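Local coordinates for extracellular solute-binding protein, family 3 (Methylophaga aminisulfidivorans MP, PDB 5SV6), which is of unknown function but has the build of a periplasmic solute-binding protein and is probably linked to the methanol dehydrogenase system, at residues Glu203-Lys208 / Ser225-Leu230; Ser181-Lys186 / Asp198-Glu203; Glu97-Asn102 / Ala256-Asp261. One frame throughout, in Å; residues are numbered along the deposited sequence.

In the fold
Contacts 1 and 2 share helix 197-206 and, where their segments overlap, Glu203; their centres lie 14 Å apart, and Leu230 of contact 1 packs on Val201 of contact 2. Along the chain contact 2 closes before contact 1 opens, and both are nested inside the long loop closed by contact 3. Contact 3 lies about 39 Å from contact 1, centre to centre, on the opposite side of the chain's centre, and about 30 Å from contact 2. The mixed sheet runs between them: strand 118-133 lies beneath contact 1 and pairs with strand 247-257, whose end enters contact 3. This spread suits the elongated, two-lobed body of a periplasmic binding protein.

Contact 1: residues Glu203-Lys208 / Ser225-Leu230; sequences EVVSGK and SASVPL
Val205 does most of the touching here, and every link across the contact is an apolar or van der Waals one. Both its branches touch Val228 CG2. Val205 CG1 lies anti to the backbone N (chi1 168°) and reaches Val228 CG2 at 3.8 Å. Val205 CG2, set beside the backbone N, goes on to meet Ala226 CB at 4.0 Å and Leu230 CD1 at 3.9 Å. The Val205 and Leu230 side chains meet at about a right angle, one leucine methyl against one valine branch, whereas Val228 comes in at a slant. The other branch of Leu230, CD2, reaches Val204 CG1 at 4.0 Å; the leucine thus forks over two consecutive helix residues. Its CD1 also packs on Val201, a turn earlier in the same helix.

These residues join the last turn of helix 197-206 to the link between helix 216-224 and strand 230-234, within the alternating helices and strands of the periplasmic-binding-protein fold. Strand 118-133 lies on the inner side, where Val204 touches Pro133 and Leu230 touches Ile131.

One polar atom enters the interface. Ser227 OG stands 3.3 Å from Val205 CG1, a van der Waals contact on the exposed side; chi1 of 67° swings the hydroxyl between the backbone N and the carbonyl carbon, and from there it faces the valine methyl.

Of the backbone bonds, Gly207 N donates to Val204 O at 3.0 Å, closing the final turn, and Gly207 then leaves the helix with positive phi (87°), a conformation in which a side chain would press against the carbonyl O of Ser206. The backbone of Glu203 is bonded onward to Ala209, while Pro229 pairs with Ala134 beside strand 118-133.

Contact 2: residues Ser181-Lys186 / Asp198-Glu203; sequences SLIGFK and DLLVSE
Leu182 carries nearly all of this contact, reaching across to three residues of helix 197-206. Leu182 O lies 3.5 Å from Leu199 CD2. Further out the leucine forks: Leu182 CD1 meets Leu200 CD2 at 3.7 Å, the two side chains slanting past each other, while Leu182 CD2 touches Leu199 CD2 at 4.0 Å and stands above the flat carboxylate of Glu203, 3.7 Å from its CD. Glu203 gets there because its chain folds at chi2 (-68°), laying CG and the carboxylate under the methyl; OE1 is meanwhile hydrogen-bonded to Tyr178 OH in helix 172-180. With an alanine in place of Glu203, the Tyr178 hydroxyl would probably lose that acceptor and one flank of Leu182 would be left uncovered. Ile183 follows with a lighter touch: its CD1 comes within 4.4 Å of Leu200 CD2, and it packs on Pro158 as well, while Leu200 rests on Val157. Leu199, its neighbour Leu200 and Glu203, four residues past Leu199, thus make a seat for the chain leaving helix 172-180, a loop-on-helix packing in one lobe of what is probably a type II periplasmic-binding-protein fold.

Contact 3: residues Glu97-Asn102 / Ala256-Asp261; sequences EKLLKN and AVRSDD
Leu99 and Arg258 form the close-packed heart of this contact. Arg258 NH1 donates to Leu99 O at 3.0 Å with an N-H...O angle of 155°, and the oxygen lies almost in the guanidinium plane, at its edge. A bend at chi3 (-68°) turns the guanidinium so that its edge meets Leu99 O, while the aliphatic part of the arginine passes Leu99, CG to CG 4.1 Å. Arg258 NH2 makes salt bridges with Asp261 OD2, at 3.2 Å, and with Asp105, and NH1 also bonds Cys104 O. The two carboxylates, with the carbonyls of Leu99 and Cys104, probably fix how the guanidinium is turned. On the strand side, Leu99 CD2 packs on the backbone, 4.0 Å from Val257 C. On the inner side Leu99 also meets Val107 and Cys50, the latter disulfide-bonded to Cys104.

The other side is looser and open to solvent. Leu100 approaches only with CD2, 4.3 Å from Arg258 CG. Asn102 OD1 hovers over one guanidinium face, 3.3 Å from Arg258 NE, but at too poor an angle to bond.

Leu99 O takes a second bond, from Asn102 N at 3.1 Å. With Asn102 at positive phi and Gln103 N bonded to Lys98 O, this is a Schellman motif ending helix 94-99, with the carbonyl of Leu99 also bonded by the arginine that follows Val257.

Contact 1: residues Glu203-Lys208 / Ser225-Leu230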
# COMPACT_ATOMS: atom_id res chain seq x y z
N GLU A 203 12.43 -7.77 -8.87
CA GLU A 203 12.51 -9.23 -9.03
C GLU A 203 11.80 -9.70 -10.30
O GLU A 203 12.23 -10.66 -10.93
CB GLU A 203 11.88 -9.92 -7.82
CG GLU A 203 12.70 -9.79 -6.55
CD GLU A 203 14.00 -10.56 -6.64
OE1 GLU A 203 13.95 -11.81 -6.67
OE2 GLU A 203 15.07 -9.92 -6.70
N VAL A 204 10.72 -9.02 -10.66
CA VAL A 204 10.02 -9.31 -11.90
C VAL A 204 10.85 -8.85 -13.09
O VAL A 204 11.04 -9.58 -14.06
CB VAL A 204 8.63 -8.66 -11.95
CG1 VAL A 204 7.92 -8.99 -13.28
CG2 VAL A 204 7.78 -9.11 -10.76
N VAL A 205 11.35 -7.62 -13.01
CA VAL A 205 12.22 -7.09 -14.06
C VAL A 205 13.41 -8.01 -14.32
O VAL A 205 13.79 -8.24 -15.48
CB VAL A 205 12.72 -5.67 -13.70
CG1 VAL A 205 13.83 -5.23 -14.64
CG2 VAL A 205 11.55 -4.69 -13.72
N SER A 206 13.98 -8.56 -13.25
CA SER A 206 15.15 -9.43 -13.35
C SER A 206 14.80 -10.84 -13.80
O SER A 206 15.67 -11.60 -14.24
CB SER A 206 15.89 -9.49 -12.02
OG SER A 206 15.25 -10.38 -11.11
N GLY A 207 13.52 -11.21 -13.67
CA GLY A 207 13.09 -12.54 -14.05
C GLY A 207 13.25 -13.56 -12.94
O GLY A 207 12.88 -14.73 -13.11
N LYS A 208 13.78 -13.13 -11.80
CA LYS A 208 13.91 -14.01 -10.65
C LYS A 208 12.53 -14.37 -10.09
O LYS A 208 12.34 -15.44 -9.53
CB LYS A 208 14.78 -13.38 -9.56
CG LYS A 208 16.26 -13.31 -9.92
CD LYS A 208 16.85 -14.70 -10.11
CE LYS A 208 18.33 -14.62 -10.46
NZ LYS A 208 19.17 -14.13 -9.32
N SER A 225 8.69 3.27 -13.98
CA SER A 225 10.11 3.47 -14.25
C SER A 225 10.88 2.18 -14.57
O SER A 225 12.10 2.21 -14.73
CB SER A 225 10.78 4.22 -13.09
OG SER A 225 10.78 3.44 -11.90
N ALA A 226 10.16 1.06 -14.66
CA ALA A 226 10.78 -0.24 -14.88
C ALA A 226 11.66 -0.22 -16.13
O ALA A 226 11.34 0.46 -17.10
CB ALA A 226 9.72 -1.33 -15.00
N SER A 227 12.75 -0.98 -16.11
CA SER A 227 13.69 -1.01 -17.22
C SER A 227 13.19 -1.92 -18.35
O SER A 227 13.65 -1.83 -19.49
CB SER A 227 15.10 -1.39 -16.75
OG SER A 227 15.16 -2.72 -16.30
N VAL A 228 12.24 -2.80 -18.04
CA VAL A 228 11.55 -3.57 -19.07
C VAL A 228 10.06 -3.35 -18.91
O VAL A 228 9.58 -3.14 -17.80
CB VAL A 228 11.86 -5.08 -18.98
CG1 VAL A 228 13.31 -5.36 -19.35
CG2 VAL A 228 11.52 -5.63 -17.59
N PRO A 229 9.31 -3.39 -20.03
CA PRO A 229 7.89 -3.05 -19.96
C PRO A 229 7.14 -4.07 -19.10
O PRO A 229 7.28 -5.27 -19.32
CB PRO A 229 7.42 -3.16 -21.42
CG PRO A 229 8.66 -3.04 -22.23
CD PRO A 229 9.74 -3.68 -21.41
N LEU A 230 6.36 -3.59 -18.14
CA LEU A 230 5.60 -4.48 -17.27
C LEU A 230 4.11 -4.24 -17.43
O LEU A 230 3.68 -3.14 -17.76
CB LEU A 230 5.99 -4.26 -15.80
CG LEU A 230 7.46 -4.47 -15.42
CD1 LEU A 230 7.64 -4.24 -13.92
CD2 LEU A 230 7.97 -5.85 -15.80

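Contact 2: residues Ser181-Lys186 / Asp198-Glu203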
# COMPACT_ATOMS: atom_id res chain seq x y z
N SER A 181 13.43 -14.82 1.48
CA SER A 181 14.72 -14.28 1.05
C SER A 181 14.59 -12.80 0.70
O SER A 181 15.60 -12.11 0.51
CB SER A 181 15.26 -15.05 -0.17
OG SER A 181 14.62 -14.67 -1.38
N LEU A 182 13.35 -12.32 0.60
CA LEU A 182 13.08 -10.95 0.17
C LEU A 182 12.58 -10.03 1.28
O LEU A 182 12.89 -8.84 1.28
CB LEU A 182 12.05 -10.92 -0.96
CG LEU A 182 12.41 -11.59 -2.28
CD1 LEU A 182 11.19 -11.69 -3.19
CD2 LEU A 182 13.54 -10.85 -2.97
N ILE A 183 11.79 -10.56 2.20
CA ILE A 183 11.10 -9.72 3.18
C ILE A 183 11.87 -9.70 4.49
O ILE A 183 12.29 -10.74 4.99
CB ILE A 183 9.65 -10.21 3.42
CG1 ILE A 183 8.87 -10.31 2.10
CG2 ILE A 183 8.92 -9.30 4.42
CD1 ILE A 183 8.76 -8.98 1.33
N GLY A 184 12.06 -8.51 5.06
CA GLY A 184 12.78 -8.39 6.31
C GLY A 184 11.90 -8.68 7.51
O GLY A 184 10.70 -8.39 7.50
N PHE A 185 12.48 -9.28 8.54
CA PHE A 185 11.77 -9.46 9.81
C PHE A 185 12.63 -8.95 10.96
O PHE A 185 13.85 -8.84 10.84
CB PHE A 185 11.41 -10.93 10.05
CG PHE A 185 10.33 -11.45 9.15
CD1 PHE A 185 10.63 -11.84 7.85
CD2 PHE A 185 9.03 -11.55 9.60
CE1 PHE A 185 9.63 -12.33 7.02
CE2 PHE A 185 8.03 -12.04 8.78
CZ PHE A 185 8.33 -12.43 7.49
N LYS A 186 11.98 -8.67 12.08
CA LYS A 186 12.68 -8.17 13.26
C LYS A 186 13.63 -9.23 13.83
O LYS A 186 13.33 -10.43 13.82
CB LYS A 186 11.68 -7.71 14.32
CG LYS A 186 12.26 -6.74 15.35
CD LYS A 186 11.16 -6.26 16.30
CE LYS A 186 11.68 -5.24 17.31
NZ LYS A 186 10.56 -4.69 18.13
N ASP A 198 9.89 -1.67 -4.05
CA ASP A 198 10.68 -1.55 -5.27
C ASP A 198 11.55 -2.80 -5.52
O ASP A 198 11.84 -3.15 -6.66
CB ASP A 198 11.55 -0.30 -5.22
CG ASP A 198 12.51 -0.32 -4.06
OD1 ASP A 198 12.05 -0.39 -2.91
OD2 ASP A 198 13.74 -0.28 -4.31
N LEU A 199 11.97 -3.45 -4.45
CA LEU A 199 12.66 -4.73 -4.55
C LEU A 199 11.78 -5.79 -5.24
O LEU A 199 12.24 -6.54 -6.11
CB LEU A 199 13.04 -5.22 -3.14
CG LEU A 199 13.55 -6.66 -3.07
CD1 LEU A 199 14.88 -6.80 -3.82
CD2 LEU A 199 13.68 -7.14 -1.62
N LEU A 200 10.52 -5.86 -4.84
CA LEU A 200 9.62 -6.86 -5.42
C LEU A 200 9.38 -6.62 -6.91
O LEU A 200 9.37 -7.56 -7.70
CB LEU A 200 8.30 -6.94 -4.65
CG LEU A 200 8.43 -7.30 -3.16
CD1 LEU A 200 7.07 -7.40 -2.48
CD2 LEU A 200 9.16 -8.61 -3.02
N VAL A 201 9.21 -5.36 -7.31
CA VAL A 201 9.08 -5.05 -8.73
C VAL A 201 10.36 -5.43 -9.48
O VAL A 201 10.31 -6.01 -10.58
CB VAL A 201 8.70 -3.58 -8.97
CG1 VAL A 201 8.68 -3.26 -10.47
CG2 VAL A 201 7.32 -3.30 -8.35
N SER A 202 11.50 -5.14 -8.87
CA SER A 202 12.80 -5.45 -9.47
C SER A 202 13.00 -6.94 -9.74
O SER A 202 13.65 -7.32 -10.70
CB SER A 202 13.92 -4.92 -8.58
OG SER A 202 14.00 -3.51 -8.71
N GLU A 203 12.43 -7.77 -8.87
CA GLU A 203 12.51 -9.23 -9.03
C GLU A 203 11.80 -9.70 -10.30
O GLU A 203 12.23 -10.66 -10.93
CB GLU A 203 11.88 -9.92 -7.82
CG GLU A 203 12.70 -9.79 -6.55
CD GLU A 203 14.00 -10.56 -6.64
OE1 GLU A 203 13.95 -11.81 -6.67
OE2 GLU A 203 15.07 -9.92 -6.70

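Contact 3: residues Glu97-Asn102 / Ala256-Asp261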
# COMPACT_ATOMS: atom_id res chain seq x y z
N GLU A 97 1.91 3.31 17.65
CA GLU A 97 3.02 3.88 18.40
C GLU A 97 3.06 5.41 18.40
O GLU A 97 3.74 6.02 19.21
CB GLU A 97 4.35 3.29 17.91
CG GLU A 97 4.34 1.76 17.90
CD GLU A 97 5.71 1.16 18.11
OE1 GLU A 97 6.34 1.46 19.15
OE2 GLU A 97 6.17 0.38 17.25
N LYS A 98 2.32 6.04 17.49
CA LYS A 98 2.33 7.49 17.42
C LYS A 98 0.95 8.10 17.66
O LYS A 98 0.74 8.81 18.66
CB LYS A 98 2.92 7.94 16.08
CG LYS A 98 4.44 7.83 15.99
CD LYS A 98 5.10 8.78 17.00
CE LYS A 98 6.59 8.97 16.74
NZ LYS A 98 7.36 7.76 17.12
N LEU A 99 0.03 7.84 16.74
CA LEU A 99 -1.32 8.43 16.81
C LEU A 99 -2.03 8.09 18.12
O LEU A 99 -2.48 8.98 18.83
CB LEU A 99 -2.17 7.94 15.64
CG LEU A 99 -3.60 8.46 15.55
CD1 LEU A 99 -3.61 9.94 15.23
CD2 LEU A 99 -4.36 7.67 14.51
N LEU A 100 -2.12 6.81 18.44
CA LEU A 100 -2.86 6.38 19.63
C LEU A 100 -2.13 6.71 20.93
O LEU A 100 -2.68 6.51 22.02
CB LEU A 100 -3.17 4.89 19.56
CG LEU A 100 -4.11 4.46 18.43
CD1 LEU A 100 -4.32 2.94 18.42
CD2 LEU A 100 -5.45 5.20 18.55
N LYS A 101 -0.90 7.22 20.82
CA LYS A 101 -0.12 7.63 21.98
C LYS A 101 0.03 9.15 22.03
O LYS A 101 0.87 9.68 22.76
CB LYS A 101 1.26 6.97 21.96
CG LYS A 101 1.21 5.47 22.18
CD LYS A 101 2.60 4.90 22.43
CE LYS A 101 2.54 3.46 22.94
NZ LYS A 101 2.20 2.47 21.88
N ASN A 102 -0.80 9.83 21.24
CA ASN A 102 -0.89 11.28 21.27
C ASN A 102 0.37 12.03 20.84
O ASN A 102 0.59 13.17 21.26
CB ASN A 102 -1.36 11.78 22.64
CG ASN A 102 -2.75 11.29 22.99
OD1 ASN A 102 -3.75 11.85 22.52
ND2 ASN A 102 -2.83 10.24 23.80
N ALA A 256 -6.77 8.78 9.06
CA ALA A 256 -7.15 8.32 10.40
C ALA A 256 -6.81 9.35 11.46
O ALA A 256 -5.75 9.99 11.40
CB ALA A 256 -6.47 6.99 10.73
N VAL A 257 -7.71 9.52 12.42
CA VAL A 257 -7.43 10.28 13.64
C VAL A 257 -7.89 9.43 14.82
O VAL A 257 -8.58 8.44 14.63
CB VAL A 257 -8.18 11.64 13.65
CG1 VAL A 257 -7.89 12.43 12.37
CG2 VAL A 257 -9.68 11.42 13.79
N ARG A 258 -7.52 9.81 16.05
CA ARG A 258 -8.06 9.11 17.23
C ARG A 258 -9.59 9.16 17.24
O ARG A 258 -10.18 10.12 16.77
CB ARG A 258 -7.51 9.71 18.52
CG ARG A 258 -6.00 9.48 18.73
CD ARG A 258 -5.55 10.22 19.98
NE ARG A 258 -5.62 11.66 19.79
CZ ARG A 258 -4.68 12.38 19.19
NH1 ARG A 258 -3.61 11.77 18.70
NH2 ARG A 258 -4.82 13.69 19.06
N SER A 259 -10.22 8.12 17.79
CA SER A 259 -11.68 7.99 17.73
C SER A 259 -12.43 9.16 18.38
O SER A 259 -13.54 9.50 17.97
CB SER A 259 -12.11 6.67 18.38
OG SER A 259 -13.51 6.63 18.55
N ASP A 260 -11.81 9.78 19.38
CA ASP A 260 -12.45 10.88 20.09
C ASP A 260 -12.26 12.25 19.41
O ASP A 260 -12.85 13.25 19.84
CB ASP A 260 -11.90 10.95 21.51
CG ASP A 260 -10.43 11.30 21.54
OD1 ASP A 260 -9.59 10.37 21.45
OD2 ASP A 260 -10.11 12.50 21.62
N ASP A 261 -11.45 12.29 18.35
CA ASP A 261 -11.11 13.55 17.69
C ASP A 261 -12.12 13.85 16.60
O ASP A 261 -11.75 14.04 15.44
CB ASP A 261 -9.70 13.50 17.09
CG ASP A 261 -8.67 14.26 17.92
OD1 ASP A 261 -9.02 14.74 19.02
OD2 ASP A 261 -7.51 14.36 17.49